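2-hydroxyisobutyryl-CoA synthetase (Aquincola tertiaricarbonis, PDB 6HDY) belongs to the ANL superfamily of AMP-binding enzymes, pairing a large AMP-binding domain with a smaller C-terminal domain. Local coordinates at residues Arg401-Glu407 with Arg468-Arg474; Ser408-Leu414 with Phe477-Asn481. All coordinates share one frame; numbering follows the deposited sequence.

Both contacts build the C-terminal domain of this AMP-binding enzyme. From the N terminus, Arg401-Glu407 covers the end of strand 399-403 and the loop after it; the chain then turns through Ser408-Met410 and returns antiparallel as strand 413-419. Two helices and strand 450-454 follow before Arg468-Arg474 comes back beside Arg401-Glu407, so that contact 1 closes a loop of 60 residues. Helix 474-486 then starts, and Phe477-Asn481 packs on Ser408-Leu414, closing contact 2 over 62 residues. The two loops cross, since their segments alternate along the chain. Contact 1 adds an edge strand to the mixed sheet; contact 2 lays the last helix over it, and Val403 of contact 1 also touches Phe477 and Leu480 of contact 2.

Contact 1 (Arg401-Glu407 with Arg468-Arg474); sequences RIVITRE and RRVIDDR
Ile402 and Val470, with Val403 and Ile471 beside them, pair two parallel strands at the edge of the mixed sheet in the C-terminal domain. Three nearly straight backbone hydrogen bonds form the ladder: Ile402 N to Arg469 O, Ile471 N to Ile402 O and Ile404 N to Ile471 O, each 2.8 Å. Branched aliphatic residues suit both faces. On one, CD1 of Ile402 reaches CG2 of Val470 at 3.8 Å, and helix 383-391 covers them through Pro383. Farther along, Ile404 sets CG1 between its backbone N and carbonyl carbon (chi1 76°), which brings CG1 to 3.7 Å from CG1 of Val470; its CD1 lies over the centre of one face of the Arg406 guanidinium. On the other face, the CD1 methyl of Ile471 is a bump between Val403 CG2 and the aliphatic start of Arg401, 3.7 Å from Arg401 CD. Arg401, bent at chi2 and chi3, then folds back over the partner strand, where Arg468 O sits above the centre of its guanidinium. The guanidinium groups of Arg401 and Arg469 lie close, but Glu399 forms salt bridges with both, which would offset their like charges. Beyond the strands, Asp473 caps helix 474-486 by accepting a hydrogen bond from Val476 N. Arg474 stretches past Thr405 and the poorly ordered Glu407, with its CG 3.3 Å from Thr405 OG1. Asp472 OD1 lies well out of the Arg406 guanidinium plane, leaving a long, purely electrostatic bridge of 3.6 Å to Arg406 NH1.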
ATOM      1  N   ARG A 401      14.542  16.117 -20.038  1.00 37.18           N
ATOM      2  CA  ARG A 401      14.759  16.957 -18.868  1.00 36.67           C
ATOM      3  C   ARG A 401      14.823  18.394 -19.374  1.00 42.22           C
ATOM      4  O   ARG A 401      15.288  18.651 -20.495  1.00 42.30           O
ATOM      5  CB  ARG A 401      16.070  16.627 -18.125  1.00 35.26           C
ATOM      6  CG  ARG A 401      16.137  15.285 -17.373  1.00 36.84           C
ATOM      7  CD  ARG A 401      15.371  15.226 -16.052  1.00 40.44           C
ATOM      8  NE  ARG A 401      14.111  14.552 -16.293  1.00 49.20           N
ATOM      9  CZ  ARG A 401      13.782  13.356 -15.827  1.00 54.45           C
ATOM     10  NH1 ARG A 401      14.558  12.738 -14.947  1.00 43.85           N
ATOM     11  NH2 ARG A 401      12.663  12.785 -16.212  1.00 38.24           N
ATOM     12  N   ILE A 402      14.322  19.322 -18.562  1.00 38.98           N
ATOM     13  CA  ILE A 402      14.390  20.760 -18.814  1.00 39.90           C
ATOM     14  C   ILE A 402      15.409  21.265 -17.785  1.00 44.07           C
ATOM     15  O   ILE A 402      15.273  20.945 -16.601  1.00 44.21           O
ATOM     16  CB  ILE A 402      13.013  21.457 -18.680  1.00 43.28           C
ATOM     17  CG1 ILE A 402      11.920  20.730 -19.489  1.00 43.11           C
ATOM     18  CG2 ILE A 402      13.104  22.930 -19.052  1.00 44.50           C
ATOM     19  CD1 ILE A 402      10.515  20.955 -18.950  1.00 50.68           C
ATOM     20  N   VAL A 403      16.490  21.926 -18.249  1.00 41.13           N
ATOM     21  CA  VAL A 403      17.551  22.444 -17.379  1.00 41.96           C
ATOM     22  C   VAL A 403      17.438  23.975 -17.330  1.00 47.89           C
ATOM     23  O   VAL A 403      17.556  24.650 -18.358  1.00 46.47           O
ATOM     24  CB  VAL A 403      18.981  21.916 -17.714  1.00 45.82           C
ATOM     25  CG1 VAL A 403      20.027  22.536 -16.800  1.00 47.60           C
ATOM     26  CG2 VAL A 403      19.045  20.390 -17.622  1.00 44.30           C
ATOM     27  N   ILE A 404      17.113  24.502 -16.137  1.00 46.64           N
ATOM     28  CA  ILE A 404      16.883  25.937 -15.928  1.00 48.76           C
ATOM     29  C   ILE A 404      17.677  26.518 -14.766  1.00 53.71           C
ATOM     30  O   ILE A 404      18.334  25.803 -14.007  1.00 51.98           O
ATOM     31  CB  ILE A 404      15.350  26.277 -15.764  1.00 51.80           C
ATOM     32  CG1 ILE A 404      14.810  25.867 -14.352  1.00 51.96           C
ATOM     33  CG2 ILE A 404      14.479  25.726 -16.914  1.00 49.29           C
ATOM     34  CD1 ILE A 404      13.475  26.529 -13.910  1.00 55.35           C
ATOM     35  N   THR A 405      17.580  27.841 -14.632  1.00 54.18           N
ATOM     36  CA  THR A 405      18.079  28.607 -13.504  1.00 57.33           C
ATOM     37  C   THR A 405      17.046  29.666 -13.131  1.00 64.84           C
ATOM     38  O   THR A 405      16.573  30.400 -14.004  1.00 65.01           O
ATOM     39  CB  THR A 405      19.517  29.131 -13.701  1.00 64.97           C
ATOM     40  OG1 THR A 405      19.944  29.639 -12.442  1.00 72.80           O
ATOM     41  CG2 THR A 405      19.642  30.226 -14.788  1.00 57.47           C
ATOM     42  N   ARG A 406      16.655  29.722 -11.859  1.00 65.48           N
ATOM     43  CA  ARG A 406      15.717  30.776 -11.452  1.00 68.52           C
ATOM     44  C   ARG A 406      16.458  31.928 -10.776  1.00 78.35           C
ATOM     45  O   ARG A 406      15.842  32.934 -10.425  1.00 81.39           O
ATOM     46  CB  ARG A 406      14.525  30.245 -10.634  1.00 65.97           C
ATOM     47  CG  ARG A 406      13.469  29.600 -11.540  1.00 69.20           C
ATOM     48  CD  ARG A 406      12.073  29.607 -10.937  1.00 70.39           C
ATOM     49  NE  ARG A 406      11.154  28.709 -11.644  1.00 54.64           N
ATOM     50  CZ  ARG A 406      11.039  27.413 -11.386  1.00 69.62           C
ATOM     51  NH1 ARG A 406      11.796  26.842 -10.456  1.00 61.75           N
ATOM     52  NH2 ARG A 406      10.183  26.669 -12.074  1.00 58.95           N
ATOM     53  N   GLU A 407      17.799  31.804 -10.680  1.00 76.70           N
ATOM     54  CA  GLU A 407      18.715  32.778 -10.071  1.00 80.93           C
ATOM     55  C   GLU A 407      19.093  33.928 -11.019  1.00 86.54           C
ATOM     56  O   GLU A 407      19.338  35.052 -10.562  1.00 91.02           O
ATOM     57  CB  GLU A 407      19.982  32.065  -9.567  1.00 83.04           C
ATOM     58  CG  GLU A 407      19.774  31.268  -8.287  1.00 97.36           C
ATOM     59  CD  GLU A 407      20.865  30.259  -7.979  1.00129.74           C
ATOM     60  OE1 GLU A 407      21.974  30.680  -7.576  1.00127.68           O
ATOM     61  OE2 GLU A 407      20.599  29.042  -8.114  1.00130.16           O
ATOM     62  N   ARG A 468       9.439  14.426 -12.464  1.00 43.30           N
ATOM     63  CA  ARG A 468      10.118  15.675 -12.081  1.00 42.81           C
ATOM     64  C   ARG A 468      11.160  15.948 -13.170  1.00 43.97           C
ATOM     65  O   ARG A 468      12.297  15.466 -13.094  1.00 43.67           O
ATOM     66  CB  ARG A 468      10.750  15.587 -10.673  1.00 42.23           C
ATOM     67  CG  ARG A 468       9.910  14.886  -9.586  1.00 52.85           C
ATOM     68  CD  ARG A 468       8.735  15.703  -9.063  1.00 69.20           C
ATOM     69  NE  ARG A 468       8.144  15.075  -7.875  1.00 85.75           N
ATOM     70  CZ  ARG A 468       6.955  15.385  -7.359  1.00 98.96           C
ATOM     71  NH1 ARG A 468       6.193  16.312  -7.931  1.00 80.81           N
ATOM     72  NH2 ARG A 468       6.514  14.763  -6.274  1.00 87.06           N
ATOM     73  N   ARG A 469      10.732  16.648 -14.227  1.00 39.13           N
ATOM     74  CA  ARG A 469      11.578  16.879 -15.411  1.00 38.55           C
ATOM     75  C   ARG A 469      12.378  18.173 -15.377  1.00 44.02           C
ATOM     76  O   ARG A 469      13.281  18.336 -16.194  1.00 43.03           O
ATOM     77  CB  ARG A 469      10.761  16.774 -16.714  1.00 33.77           C
ATOM     78  CG  ARG A 469      10.310  15.343 -16.949  1.00 38.67           C
ATOM     79  CD  ARG A 469       9.714  15.112 -18.316  1.00 44.73           C
ATOM     80  NE  ARG A 469       9.325  13.708 -18.456  1.00 45.20           N
ATOM     81  CZ  ARG A 469       8.085  13.252 -18.340  1.00 58.77           C
ATOM     82  NH1 ARG A 469       7.078  14.091 -18.134  1.00 46.26           N
ATOM     83  NH2 ARG A 469       7.836  11.956 -18.446  1.00 53.37           N
ATOM     84  N   VAL A 470      12.089  19.072 -14.423  1.00 40.85           N
ATOM     85  CA  VAL A 470      12.831  20.325 -14.332  1.00 39.92           C
ATOM     86  C   VAL A 470      13.981  20.211 -13.337  1.00 46.95           C
ATOM     87  O   VAL A 470      13.776  19.798 -12.192  1.00 47.38           O
ATOM     88  CB  VAL A 470      11.921  21.546 -14.081  1.00 41.78           C
ATOM     89  CG1 VAL A 470      12.749  22.814 -13.900  1.00 42.63           C
ATOM     90  CG2 VAL A 470      10.935  21.722 -15.225  1.00 40.28           C
ATOM     91  N   ILE A 471      15.199  20.537 -13.813  1.00 44.84           N
ATOM     92  CA  ILE A 471      16.434  20.597 -13.033  1.00 46.55           C
ATOM     93  C   ILE A 471      16.711  22.095 -12.973  1.00 51.66           C
ATOM     94  O   ILE A 471      17.061  22.688 -13.996  1.00 50.44           O
ATOM     95  CB  ILE A 471      17.603  19.789 -13.672  1.00 50.02           C
ATOM     96  CG1 ILE A 471      17.189  18.336 -13.976  1.00 49.66           C
ATOM     97  CG2 ILE A 471      18.839  19.820 -12.760  1.00 52.82           C
ATOM     98  CD1 ILE A 471      18.033  17.666 -15.066  1.00 61.79           C
ATOM     99  N   ASP A 472      16.456  22.713 -11.800  1.00 50.40           N
ATOM    100  CA  ASP A 472      16.533  24.154 -11.562  1.00 53.38           C
ATOM    101  C   ASP A 472      17.897  24.646 -10.979  1.00 62.13           C
ATOM    102  O   ASP A 472      17.985  25.777 -10.505  1.00 65.99           O
ATOM    103  CB  ASP A 472      15.331  24.574 -10.679  1.00 56.43           C
ATOM    104  CG  ASP A 472      15.345  26.004 -10.155  1.00 74.98           C
ATOM    105  OD1 ASP A 472      15.359  26.942 -10.984  1.00 77.29           O
ATOM    106  OD2 ASP A 472      15.421  26.184  -8.920  1.00 84.22           O
ATOM    107  N   ASP A 473      18.968  23.847 -11.117  1.00 57.86           N
ATOM    108  CA  ASP A 473      20.322  24.125 -10.621  1.00 59.50           C
ATOM    109  C   ASP A 473      21.118  25.087 -11.539  1.00 63.75           C
ATOM    110  O   ASP A 473      21.234  24.851 -12.742  1.00 61.98           O
ATOM    111  CB  ASP A 473      21.062  22.785 -10.427  1.00 61.04           C
ATOM    112  CG  ASP A 473      22.340  22.813  -9.617  1.00 75.43           C
ATOM    113  OD1 ASP A 473      23.321  23.435 -10.076  1.00 77.41           O
ATOM    114  OD2 ASP A 473      22.408  22.096  -8.597  1.00 85.03           O
ATOM    115  N   ARG A 474      21.672  26.163 -10.950  1.00 62.38           N
ATOM    116  CA  ARG A 474      22.474  27.183 -11.640  1.00 63.66           C
ATOM    117  C   ARG A 474      23.802  26.619 -12.186  1.00 66.49           C
ATOM    118  O   ARG A 474      24.220  27.019 -13.269  1.00 66.45           O
ATOM    119  CB  ARG A 474      22.731  28.386 -10.713  1.00 66.73           C
ATOM    120  CG  ARG A 474      23.122  29.685 -11.412  1.00 82.58           C
ATOM    121  CD  ARG A 474      23.723  30.656 -10.406  1.00100.75           C
ATOM    122  NE  ARG A 474      24.192  31.902 -11.015  1.00115.14           N
ATOM    123  CZ  ARG A 474      24.741  32.910 -10.340  1.00136.51           C
ATOM    124  NH1 ARG A 474      24.896  32.831  -9.023  1.00125.79           N
ATOM    125  NH2 ARG A 474      25.139  34.003 -10.976  1.00128.62           N
TER

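Contact 2 (Ser408-Leu414 with Phe477-Asn481); sequences SAMDELL and FRALN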
ATOM      1  N   SER A 408      19.194  33.635 -12.324  1.00 79.20           N
ATOM      2  CA  SER A 408      19.519  34.623 -13.360  1.00 80.34           C
ATOM      3  C   SER A 408      18.535  34.486 -14.531  1.00 80.28           C
ATOM      4  O   SER A 408      17.883  33.440 -14.653  1.00 76.48           O
ATOM      5  CB  SER A 408      20.963  34.465 -13.832  1.00 83.95           C
ATOM      6  OG  SER A 408      21.302  33.114 -14.104  1.00 87.30           O
ATOM      7  N   ALA A 409      18.398  35.544 -15.369  1.00 76.88           N
ATOM      8  CA  ALA A 409      17.486  35.511 -16.521  1.00 74.28           C
ATOM      9  C   ALA A 409      17.986  34.561 -17.621  1.00 73.20           C
ATOM     10  O   ALA A 409      19.192  34.508 -17.891  1.00 72.91           O
ATOM     11  CB  ALA A 409      17.273  36.910 -17.076  1.00 78.62           C
ATOM     12  N   MET A 410      17.060  33.780 -18.222  1.00 65.16           N
ATOM     13  CA  MET A 410      17.410  32.830 -19.275  1.00 61.12           C
ATOM     14  C   MET A 410      17.084  33.348 -20.662  1.00 67.23           C
ATOM     15  O   MET A 410      15.961  33.804 -20.908  1.00 67.15           O
ATOM     16  CB  MET A 410      16.735  31.481 -19.052  1.00 59.14           C
ATOM     17  CG  MET A 410      17.282  30.724 -17.876  1.00 59.84           C
ATOM     18  SD  MET A 410      16.337  29.222 -17.593  1.00 58.09           S
ATOM     19  CE  MET A 410      14.784  29.901 -17.039  1.00 55.77           C
ATOM     20  N   ASP A 411      18.076  33.259 -21.572  1.00 65.55           N
ATOM     21  CA  ASP A 411      17.944  33.688 -22.964  1.00 67.47           C
ATOM     22  C   ASP A 411      17.413  32.552 -23.849  1.00 68.95           C
ATOM     23  O   ASP A 411      16.676  32.805 -24.813  1.00 70.00           O
ATOM     24  CB  ASP A 411      19.287  34.209 -23.491  1.00 71.65           C
ATOM     25  CG  ASP A 411      19.719  35.536 -22.878  1.00 91.46           C
ATOM     26  OD1 ASP A 411      18.871  36.454 -22.783  1.00 96.19           O
ATOM     27  OD2 ASP A 411      20.918  35.672 -22.537  1.00 97.32           O
ATOM     28  N   GLU A 412      17.787  31.297 -23.511  1.00 61.17           N
ATOM     29  CA  GLU A 412      17.389  30.105 -24.265  1.00 57.96           C
ATOM     30  C   GLU A 412      16.921  28.984 -23.339  1.00 56.39           C
ATOM     31  O   GLU A 412      17.239  28.965 -22.148  1.00 55.22           O
ATOM     32  CB  GLU A 412      18.538  29.575 -25.171  1.00 59.13           C
ATOM     33  CG  GLU A 412      19.499  30.615 -25.751  1.00 75.42           C
ATOM     34  CD  GLU A 412      20.935  30.464 -25.283  1.00 94.09           C
ATOM     35  OE1 GLU A 412      21.203  30.657 -24.073  1.00 65.33           O
ATOM     36  OE2 GLU A 412      21.794  30.130 -26.133  1.00 96.17           O
ATOM     37  N   LEU A 413      16.204  28.020 -23.922  1.00 50.33           N
ATOM     38  CA  LEU A 413      15.704  26.834 -23.264  1.00 46.65           C
ATOM     39  C   LEU A 413      16.684  25.675 -23.482  1.00 50.74           C
ATOM     40  O   LEU A 413      16.959  25.330 -24.622  1.00 51.46           O
ATOM     41  CB  LEU A 413      14.311  26.490 -23.819  1.00 45.54           C
ATOM     42  CG  LEU A 413      13.660  25.179 -23.315  1.00 45.98           C
ATOM     43  CD1 LEU A 413      13.450  25.195 -21.803  1.00 43.30           C
ATOM     44  CD2 LEU A 413      12.351  24.924 -24.020  1.00 47.03           C
ATOM     45  N   LEU A 414      17.212  25.082 -22.391  1.00 45.74           N
ATOM     46  CA  LEU A 414      18.132  23.946 -22.473  1.00 43.40           C
ATOM     47  C   LEU A 414      17.337  22.654 -22.249  1.00 44.74           C
ATOM     48  O   LEU A 414      16.679  22.497 -21.207  1.00 42.19           O
ATOM     49  CB  LEU A 414      19.313  24.049 -21.471  1.00 43.45           C
ATOM     50  CG  LEU A 414      20.223  25.295 -21.507  1.00 50.74           C
ATOM     51  CD1 LEU A 414      21.339  25.167 -20.499  1.00 51.30           C
ATOM     52  CD2 LEU A 414      20.821  25.536 -22.895  1.00 53.82           C
ATOM     53  N   PHE A 477      22.919  24.207 -15.177  1.00 48.96           N
ATOM     54  CA  PHE A 477      22.514  25.074 -16.291  1.00 48.16           C
ATOM     55  C   PHE A 477      23.736  25.656 -17.014  1.00 51.74           C
ATOM     56  O   PHE A 477      23.822  25.578 -18.248  1.00 48.37           O
ATOM     57  CB  PHE A 477      21.577  26.208 -15.802  1.00 50.22           C
ATOM     58  CG  PHE A 477      21.140  27.170 -16.887  1.00 51.11           C
ATOM     59  CD1 PHE A 477      20.018  26.905 -17.667  1.00 50.96           C
ATOM     60  CD2 PHE A 477      21.851  28.342 -17.129  1.00 54.28           C
ATOM     61  CE1 PHE A 477      19.620  27.788 -18.677  1.00 51.73           C
ATOM     62  CE2 PHE A 477      21.457  29.216 -18.150  1.00 57.08           C
ATOM     63  CZ  PHE A 477      20.346  28.927 -18.919  1.00 52.50           C
ATOM     64  N   ARG A 478      24.667  26.255 -16.235  1.00 51.17           N
ATOM     65  CA  ARG A 478      25.873  26.864 -16.771  1.00 53.77           C
ATOM     66  C   ARG A 478      26.775  25.827 -17.419  1.00 58.02           C
ATOM     67  O   ARG A 478      27.205  26.049 -18.547  1.00 56.76           O
ATOM     68  CB  ARG A 478      26.593  27.724 -15.726  1.00 57.07           C
ATOM     69  CG  ARG A 478      25.737  28.917 -15.318  1.00 65.95           C
ATOM     70  CD  ARG A 478      26.535  30.170 -15.132  1.00 81.47           C
ATOM     71  NE  ARG A 478      25.665  31.339 -15.018  1.00 99.57           N
ATOM     72  CZ  ARG A 478      25.685  32.191 -13.999  1.00123.09           C
ATOM     73  NH1 ARG A 478      26.533  32.013 -12.992  1.00115.94           N
ATOM     74  NH2 ARG A 478      24.867  33.234 -13.983  1.00112.55           N
ATOM     75  N   ALA A 479      26.950  24.650 -16.771  1.00 55.40           N
ATOM     76  CA  ALA A 479      27.747  23.540 -17.306  1.00 55.83           C
ATOM     77  C   ALA A 479      27.201  23.045 -18.638  1.00 56.21           C
ATOM     78  O   ALA A 479      27.981  22.823 -19.563  1.00 56.95           O
ATOM     79  CB  ALA A 479      27.801  22.393 -16.311  1.00 56.90           C
ATOM     80  N   LEU A 480      25.862  22.919 -18.747  1.00 50.46           N
ATOM     81  CA  LEU A 480      25.190  22.462 -19.959  1.00 47.93           C
ATOM     82  C   LEU A 480      25.298  23.488 -21.097  1.00 53.72           C
ATOM     83  O   LEU A 480      25.680  23.103 -22.204  1.00 52.85           O
ATOM     84  CB  LEU A 480      23.739  22.030 -19.692  1.00 44.63           C
ATOM     85  CG  LEU A 480      22.940  21.441 -20.885  1.00 46.57           C
ATOM     86  CD1 LEU A 480      23.672  20.259 -21.557  1.00 46.58           C
ATOM     87  CD2 LEU A 480      21.571  21.023 -20.450  1.00 45.03           C
ATOM     88  N   ASN A 481      24.994  24.777 -20.817  1.00 51.90           N
ATOM     89  CA  ASN A 481      25.076  25.862 -21.799  1.00 53.34           C
ATOM     90  C   ASN A 481      26.486  25.960 -22.400  1.00 58.75           C
ATOM     91  O   ASN A 481      26.626  25.944 -23.623  1.00 57.96           O
ATOM     92  CB  ASN A 481      24.627  27.200 -21.194  1.00 57.77           C
ATOM     93  CG  ASN A 481      23.924  28.105 -22.184  1.00 85.70           C
ATOM     94  OD1 ASN A 481      23.631  27.731 -23.333  1.00 79.85           O
ATOM     95  ND2 ASN A 481      23.619  29.316 -21.755  1.00 79.19           N
TER
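The Phe477 ring is approached in three ways: Leu414 CD1 over one face, Met410 obliquely, and Glu412 O near its plane at the edge. This helix-on-sheet packing sets the C-terminal helix 474-486 against the turn and strand that follow strand 399-403 in the C-terminal domain. Leu414 points at the helix and makes the largest contribution. Its CD1 stands 3.9 Å from the Phe477 ring centroid, 28° off the ring normal, a CH-pi contact; the same methyl touches the helix backbone, 3.4 Å from Phe477 O. That carbonyl oxygen is already engaged by Asn481 N within the helix. Phe477 is put there by its first torsion (chi1 179°), which turns CG away from the backbone N and carries the ring toward Met410 and Leu414. Met410 meets its far end: CG lies 3.7 Å from Phe477 CZ, while SD is 4.6 Å from the ring centroid in an oblique Met-aromatic contact. A thioether suits this place: CG and SD lie against the ring, while the bend at chi3 turns CE away from it, and the side chain also touches Ile404 and Thr405. The Glu412 carbonyl stays at longer range.

One helical turn on, Leu480 also points at the strand, and its CD2 packs 3.9 Å from Leu414 CB. Leu480 and Phe477 both reach Val403 as well, so the apolar side of the helix spans two neighbouring strands. Polar residues take the more open margin. Asn481 presents its amide to Leu414 and Glu412, with the carboxylate and amide planes 57° apart. Lys451 donates a hydrogen bond to Asn481 OD1, and that same oxygen rests 3.6 Å from Leu414 CD2.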